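Local coordinates for protein reducing-end xylose-releasing exo-oligoxylanase Rex8A (Paenibacillus barcinonensis, PDB 6SUD) that hydrolyses linear and branched xylooligosaccharides, releasing xylose from their reducing ends during xylan breakdown, at residues M99-G104 against Y109-C114; D128-F133 against R158-A163. The protein carries 1 engineered substitution. All coordinates share one frame; numbering follows the deposited sequence.

Contact 1. Residues M99-G104 against Y109-C114; sequences MQHTEG and YFAWHC
Met-99 meets the segment 109-114 with both its backbone and its side chain. Its carbonyl oxygen accepts a nearly linear hydrogen bond from Ala-111 N (2.9 Å to Met-99 O), although the donor stands above the carbonyl plane. The reciprocal bond runs from His-101 N to Tyr-109 O, 2.8 Å long. Together they frame Gln-100 and Phe-110 as a single antiparallel bridge, a non-hydrogen-bonded pair with CA atoms 4.1 Å apart. The long, flexible chain of Met-99 suits the strip beyond the bridge. It starts with CG beside the backbone N (chi1 -60°) and bends at chi3, which brings CE to 3.4 Å from Ala-111 O, while CG and CE both touch Cys-114 SG.

Phe-110 offers a broad apolar surface to its bridge partner. The extended chain of Gln-100 crosses one face, with CG 4.2 Å from the ring centroid in a CH-pi contact, and the amide lies almost parallel to the ring, their planes 14° apart. Gln-100 NE2 is held by Asp-108 O, which steadies the amide beside the CZ rim of the ring. Met-99 CB comes to the same ring at its edge.

Ala-111 fits a narrow place. Its methyl CB lies 3.7 Å from Met-99 O and 3.9 Å from His-101 NE2, so that the imidazole can come close to the backbone here. His-101 NE2 is hydrogen-bonded to Pro-123 O.

The bridge thus closes the loop after helix 85-99 and delivers the chain into strand 113-114, the middle strand of a small antiparallel sheet. Trp-112, between bridge and strand, lines a xylose-binding pocket of this family 8 glycoside hydrolase, whose fold is an (alpha/alpha)6 barrel.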
loop_
_atom_site.group_PDB
_atom_site.type_symbol
_atom_site.label_atom_id
_atom_site.label_comp_id
_atom_site.label_asym_id
_atom_site.label_seq_id
_atom_site.Cartn_x
_atom_site.Cartn_y
_atom_site.Cartn_z
ATOM N N MET A 99 3.193 -15.599 -11.370
ATOM C CA MET A 99 1.929 -14.851 -11.131
ATOM C C MET A 99 1.484 -14.069 -12.371
ATOM O O MET A 99 0.252 -14.002 -12.578
ATOM C CB MET A 99 2.078 -13.924 -9.927
ATOM C CG MET A 99 2.404 -14.706 -8.661
ATOM S SD MET A 99 2.594 -13.621 -7.246
ATOM C CE MET A 99 0.941 -13.674 -6.556
ATOM N N GLN A 100 2.406 -13.500 -13.154
ATOM C CA GLN A 100 2.038 -12.611 -14.292
ATOM C C GLN A 100 1.498 -13.469 -15.440
ATOM O O GLN A 100 2.179 -14.416 -15.851
ATOM C CB GLN A 100 3.206 -11.759 -14.791
ATOM C CG GLN A 100 2.772 -10.642 -15.741
ATOM C CD GLN A 100 3.896 -9.707 -16.118
ATOM O OE1 GLN A 100 5.047 -10.123 -16.290
ATOM N NE2 GLN A 100 3.562 -8.431 -16.251
ATOM N N HIS A 101 0.318 -13.116 -15.944
ATOM C CA HIS A 101 -0.348 -13.767 -17.102
ATOM C C HIS A 101 0.359 -13.388 -18.410
ATOM O O HIS A 101 0.627 -12.192 -18.620
ATOM C CB HIS A 101 -1.819 -13.364 -17.153
ATOM C CG HIS A 101 -2.639 -13.906 -16.036
ATOM N ND1 HIS A 101 -2.991 -15.243 -15.958
ATOM C CD2 HIS A 101 -3.205 -13.299 -14.968
ATOM C CE1 HIS A 101 -3.735 -15.435 -14.886
ATOM N NE2 HIS A 101 -3.883 -14.259 -14.258
ATOM N N THR A 102 0.605 -14.366 -19.286
ATOM C CA THR A 102 1.272 -14.136 -20.596
ATOM C C THR A 102 0.233 -14.030 -21.720
ATOM O O THR A 102 0.607 -13.533 -22.802
ATOM C CB THR A 102 2.319 -15.216 -20.894
ATOM O OG1 THR A 102 1.672 -16.485 -20.950
ATOM C CG2 THR A 102 3.421 -15.254 -19.862
ATOM N N GLU A 103 -1.007 -14.467 -21.481
ATOM C CA GLU A 103 -2.090 -14.464 -22.505
ATOM C C GLU A 103 -3.461 -14.310 -21.843
ATOM O O GLU A 103 -3.567 -14.499 -20.614
ATOM C CB GLU A 103 -2.042 -15.742 -23.351
ATOM C CG GLU A 103 -2.547 -16.991 -22.651
ATOM C CD GLU A 103 -1.574 -17.698 -21.723
ATOM O OE1 GLU A 103 -0.529 -17.103 -21.399
ATOM O OE2 GLU A 103 -1.871 -18.844 -21.318
ATOM N N GLY A 104 -4.469 -14.005 -22.660
ATOM C CA GLY A 104 -5.891 -14.074 -22.286
ATOM C C GLY A 104 -6.370 -12.765 -21.702
ATOM O O GLY A 104 -5.662 -11.749 -21.857
ATOM N N TYR A 109 -1.379 -8.672 -16.310
ATOM C CA TYR A 109 -1.823 -8.643 -14.887
ATOM C C TYR A 109 -1.214 -9.831 -14.132
ATOM O O TYR A 109 -0.666 -10.770 -14.755
ATOM C CB TYR A 109 -3.349 -8.697 -14.764
ATOM C CG TYR A 109 -4.137 -7.533 -15.317
ATOM C CD1 TYR A 109 -3.579 -6.281 -15.526
ATOM C CD2 TYR A 109 -5.492 -7.678 -15.558
ATOM C CE1 TYR A 109 -4.344 -5.220 -15.984
ATOM C CE2 TYR A 109 -6.269 -6.635 -16.025
ATOM C CZ TYR A 109 -5.694 -5.394 -16.227
ATOM O OH TYR A 109 -6.464 -4.356 -16.678
ATOM N N PHE A 110 -1.320 -9.795 -12.801
ATOM C CA PHE A 110 -0.806 -10.836 -11.871
ATOM C C PHE A 110 -1.994 -11.528 -11.209
ATOM O O PHE A 110 -2.929 -10.827 -10.790
ATOM C CB PHE A 110 0.106 -10.215 -10.815
ATOM C CG PHE A 110 1.296 -9.504 -11.407
ATOM C CD1 PHE A 110 1.170 -8.228 -11.930
ATOM C CD2 PHE A 110 2.525 -10.142 -11.486
ATOM C CE1 PHE A 110 2.261 -7.584 -12.500
ATOM C CE2 PHE A 110 3.616 -9.499 -12.046
ATOM C CZ PHE A 110 3.480 -8.218 -12.546
ATOM N N ALA A 111 -1.984 -12.854 -11.191
ATOM C CA ALA A 111 -2.968 -13.681 -10.456
ATOM C C ALA A 111 -2.891 -13.266 -8.982
ATOM O O ALA A 111 -1.771 -13.104 -8.482
ATOM C CB ALA A 111 -2.661 -15.146 -10.661
ATOM N N TRP A 112 -4.016 -12.964 -8.342
ATOM C CA TRP A 112 -3.965 -12.214 -7.061
ATOM C C TRP A 112 -3.353 -13.104 -5.972
ATOM O O TRP A 112 -2.817 -12.558 -5.007
ATOM C CB TRP A 112 -5.324 -11.643 -6.649
ATOM C CG TRP A 112 -6.329 -12.601 -6.087
ATOM C CD1 TRP A 112 -7.263 -13.303 -6.789
ATOM C CD2 TRP A 112 -6.578 -12.899 -4.696
ATOM N NE1 TRP A 112 -8.055 -14.029 -5.944
ATOM C CE2 TRP A 112 -7.654 -13.808 -4.654
ATOM C CE3 TRP A 112 -5.978 -12.512 -3.495
ATOM C CZ2 TRP A 112 -8.153 -14.327 -3.458
ATOM C CZ3 TRP A 112 -6.468 -13.020 -2.313
ATOM C CH2 TRP A 112 -7.551 -13.902 -2.300
ATOM N N HIS A 113 -3.422 -14.427 -6.097
ATOM C CA HIS A 113 -2.811 -15.307 -5.071
ATOM C C HIS A 113 -2.424 -16.651 -5.675
ATOM O O HIS A 113 -3.024 -17.063 -6.670
ATOM C CB HIS A 113 -3.700 -15.393 -3.817
ATOM C CG HIS A 113 -4.859 -16.328 -3.896
ATOM N ND1 HIS A 113 -5.276 -17.082 -2.811
ATOM C CD2 HIS A 113 -5.722 -16.609 -4.894
ATOM C CE1 HIS A 113 -6.313 -17.816 -3.158
ATOM N NE2 HIS A 113 -6.627 -17.518 -4.418
ATOM N N CYS A 114 -1.437 -17.295 -5.067
ATOM C CA CYS A 114 -0.945 -18.631 -5.474
ATOM C C CYS A 114 -0.474 -19.377 -4.231
ATOM O O CYS A 114 -0.301 -18.747 -3.164
ATOM C CB CYS A 114 0.164 -18.527 -6.518
ATOM S SG CYS A 114 1.655 -17.660 -5.964
#

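Contact 2. Residues D128-F133 against R158-A163; sequences DGEEFF and RKILHA. With XYP (beta-D-xylopyranose), chain K.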
loop_
_atom_site.group_PDB
_atom_site.type_symbol
_atom_site.label_atom_id
_atom_site.label_comp_id
_atom_site.label_asym_id
_atom_site.label_seq_id
_atom_site.Cartn_x
_atom_site.Cartn_y
_atom_site.Cartn_z
ATOM N N ASP A 128 -4.483 -3.255 -6.416
ATOM C CA ASP A 128 -3.511 -2.648 -5.463
ATOM C C ASP A 128 -2.162 -3.362 -5.604
ATOM O O ASP A 128 -1.109 -2.772 -5.223
ATOM C CB ASP A 128 -3.987 -2.653 -4.010
ATOM C CG ASP A 128 -4.325 -4.014 -3.431
ATOM O OD1 ASP A 128 -4.716 -4.932 -4.210
ATOM O OD2 ASP A 128 -4.216 -4.143 -2.184
ATOM N N GLY A 129 -2.175 -4.593 -6.106
ATOM C CA GLY A 129 -0.936 -5.316 -6.442
ATOM C C GLY A 129 -0.220 -4.633 -7.594
ATOM O O GLY A 129 0.920 -4.164 -7.413
ATOM N N GLU A 130 -0.891 -4.545 -8.741
ATOM C CA GLU A 130 -0.345 -3.947 -9.992
ATOM C C GLU A 130 0.244 -2.554 -9.722
ATOM O O GLU A 130 1.374 -2.294 -10.146
ATOM C CB GLU A 130 -1.426 -3.900 -11.081
ATOM C CG GLU A 130 -1.563 -5.191 -11.890
ATOM C CD GLU A 130 -2.115 -6.420 -11.181
ATOM O OE1 GLU A 130 -2.388 -6.346 -9.978
ATOM O OE2 GLU A 130 -2.311 -7.444 -11.837
ATOM N N GLU A 131 -0.460 -1.676 -9.020
ATOM C CA GLU A 131 0.029 -0.282 -8.845
ATOM C C GLU A 131 1.270 -0.246 -7.941
ATOM O O GLU A 131 2.156 0.564 -8.201
ATOM C CB GLU A 131 -1.092 0.621 -8.350
ATOM C CG GLU A 131 -1.613 0.249 -6.990
ATOM C CD GLU A 131 -2.802 1.093 -6.603
ATOM O OE1 GLU A 131 -3.004 2.141 -7.245
ATOM O OE2 GLU A 131 -3.538 0.673 -5.696
ATOM N N PHE A 132 1.393 -1.121 -6.941
ATOM C CA PHE A 132 2.645 -1.185 -6.138
ATOM C C PHE A 132 3.774 -1.816 -6.948
ATOM O O PHE A 132 4.911 -1.363 -6.791
ATOM C CB PHE A 132 2.486 -1.959 -4.832
ATOM C CG PHE A 132 2.175 -1.092 -3.640
ATOM C CD1 PHE A 132 0.884 -0.643 -3.420
ATOM C CD2 PHE A 132 3.148 -0.785 -2.695
ATOM C CE1 PHE A 132 0.582 0.143 -2.318
ATOM C CE2 PHE A 132 2.840 -0.013 -1.584
ATOM C CZ PHE A 132 1.551 0.444 -1.394
ATOM N N PHE A 133 3.501 -2.868 -7.720
ATOM C CA PHE A 133 4.547 -3.501 -8.561
ATOM C C PHE A 133 5.153 -2.403 -9.434
ATOM O O PHE A 133 6.378 -2.210 -9.446
ATOM C CB PHE A 133 3.988 -4.622 -9.439
ATOM C CG PHE A 133 3.802 -5.985 -8.814
ATOM C CD1 PHE A 133 4.817 -6.609 -8.110
ATOM C CD2 PHE A 133 2.633 -6.698 -9.034
ATOM C CE1 PHE A 133 4.638 -7.886 -7.605
ATOM C CE2 PHE A 133 2.452 -7.980 -8.517
ATOM C CZ PHE A 133 3.470 -8.573 -7.813
ATOM N N ARG A 158 6.091 -0.157 -17.173
ATOM C CA ARG A 158 5.303 0.483 -18.265
ATOM C C ARG A 158 4.347 -0.533 -18.881
ATOM O O ARG A 158 3.223 -0.147 -19.229
ATOM C CB ARG A 158 6.229 1.072 -19.328
ATOM C CG ARG A 158 6.833 2.392 -18.883
ATOM C CD ARG A 158 7.935 2.892 -19.789
ATOM N NE ARG A 158 8.281 4.266 -19.457
ATOM C CZ ARG A 158 9.216 4.977 -20.071
ATOM N NH1 ARG A 158 9.913 4.436 -21.063
ATOM N NH2 ARG A 158 9.452 6.220 -19.689
ATOM N N LYS A 159 4.801 -1.776 -19.001
ATOM C CA LYS A 159 3.991 -2.927 -19.473
ATOM C C LYS A 159 2.788 -3.162 -18.547
ATOM O O LYS A 159 1.674 -3.360 -19.058
ATOM C CB LYS A 159 4.885 -4.163 -19.510
ATOM C CG LYS A 159 4.233 -5.449 -19.967
ATOM C CD LYS A 159 5.243 -6.575 -20.014
ATOM C CE LYS A 159 4.600 -7.934 -20.128
ATOM N NZ LYS A 159 5.592 -8.942 -20.558
ATOM N N ILE A 160 3.009 -3.185 -17.230
ATOM C CA ILE A 160 1.904 -3.357 -16.239
ATOM C C ILE A 160 0.902 -2.210 -16.424
ATOM O O ILE A 160 -0.309 -2.487 -16.583
ATOM C CB ILE A 160 2.450 -3.431 -14.798
ATOM C CG1 ILE A 160 3.399 -4.617 -14.628
ATOM C CG2 ILE A 160 1.296 -3.465 -13.800
ATOM C CD1 ILE A 160 4.051 -4.711 -13.257
ATOM N N LEU A 161 1.371 -0.959 -16.416
ATOM C CA LEU A 161 0.473 0.228 -16.418
ATOM C C LEU A 161 -0.198 0.366 -17.794
ATOM O O LEU A 161 -1.330 0.874 -17.840
ATOM C CB LEU A 161 1.260 1.489 -16.052
ATOM C CG LEU A 161 1.743 1.586 -14.605
ATOM C CD1 LEU A 161 2.303 2.972 -14.333
ATOM C CD2 LEU A 161 0.625 1.267 -13.622
ATOM N N HIS A 162 0.451 -0.078 -18.872
ATOM C CA HIS A 162 -0.205 -0.163 -20.209
ATOM C C HIS A 162 -1.457 -1.048 -20.119
ATOM O O HIS A 162 -2.542 -0.591 -20.541
ATOM C CB HIS A 162 0.733 -0.698 -21.291
ATOM C CG HIS A 162 0.012 -0.871 -22.583
ATOM N ND1 HIS A 162 -0.331 0.204 -23.362
ATOM C CD2 HIS A 162 -0.487 -1.968 -23.200
ATOM C CE1 HIS A 162 -0.990 -0.217 -24.422
ATOM N NE2 HIS A 162 -1.107 -1.545 -24.342
ATOM N N ALA A 163 -1.318 -2.272 -19.597
ATOM C CA ALA A 163 -2.439 -3.229 -19.458
ATOM C C ALA A 163 -3.500 -2.618 -18.529
ATOM O O ALA A 163 -4.695 -2.692 -18.850
ATOM C CB ALA A 163 -1.934 -4.562 -18.978
HETATM O O1 XYP K . -7.352 -10.088 0.659
HETATM C C1 XYP K . -6.923 -9.234 -0.426
HETATM C C2 XYP K . -6.719 -7.773 -0.018
HETATM C C3 XYP K . -6.389 -6.890 -1.215
HETATM C C4 XYP K . -5.651 -7.713 -2.264
HETATM C C5 XYP K . -4.846 -8.804 -1.566
HETATM O O2 XYP K . -7.856 -7.260 0.688
HETATM O O3 XYP K . -5.626 -5.771 -0.734
HETATM O O4 XYP K . -6.603 -8.310 -3.148
HETATM O O5 XYP K . -5.683 -9.753 -0.906
#
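Ile-160 reaches the helix 127-144 with both branches of its side chain, and van der Waals packing is all that joins the two segments directly. Its CG2 methyl rests 3.8 Å from Glu-130 CG and equally near the carbonyl oxygen of that residue. The other branch, extended beyond CG1 (chi2 176°), carries CD1 to 3.8 Å from Phe-133 CB. A beta-branched residue suits this place because it fills two neighbouring positions one helical turn apart. The backbones are close, with Glu-130 CA and Ile-160 CA 6.7 Å apart. Leu-137 and Ala-134 carry the packing further along the helix, against Ile-160 and Leu-161 respectively.

Polar bonds lead away from this seam. The side chain of Glu-130 meets Ile-160 through its aliphatic part, crossing it at about a right angle; a bend at chi2 (69°) turns its carboxylate aside, and OE2 accepts a hydrogen bond from Phe-110 N. A buried acid is thereby given a donor. Within the helix, Phe-133 N bonds to Gly-129 O at 2.9 Å.

Sugar binding occupies the start of the segment 128-133. Asp-128 OD2 accepts a hydrogen bond of 2.6 Å from O3 of xylose, while OD1 lies 3.5 Å from C4 of that sugar, so the carboxylate borders the ring at two neighbouring carbons. Glu-70, Asp-265 and Arg-268 also bond to the xylose, the first two being the probable proton donor and acceptor. Replacing Asp-128 by an alanine would probably leave the O3 hydroxyl without this acceptor and open a gap beside the sugar.

Consecutive antiparallel helices are the building pattern of the (alpha/alpha)6 barrel of family 8 glycoside hydrolases; here Asp-128, near the start of the first, belongs to the xylose site.

Followed from the N terminus, the chain leaves helix 85-99 and at once closes contact 1, a short loop drawn shut by backbone bonds before strand 113-114. After strand 120-122 it enters helix 127-144, turns, and returns as helix 153-170, where contact 2 closes a longer helical hairpin. The two closures follow in series, neither nested nor crossed, with centres about 12 Å apart. Yet they touch: the Phe-110 and Phe-133 rings meet obliquely, with Phe-110 CG 3.5 Å from Phe-133 CE2, and Tyr-109 OH, hydrogen-bonded to Asp-174 O, also lies close to Ala-163 O. The loop is therefore anchored on both helices, and each contact contributes one residue, Trp-112 or Asp-128, to the same xylose pocket.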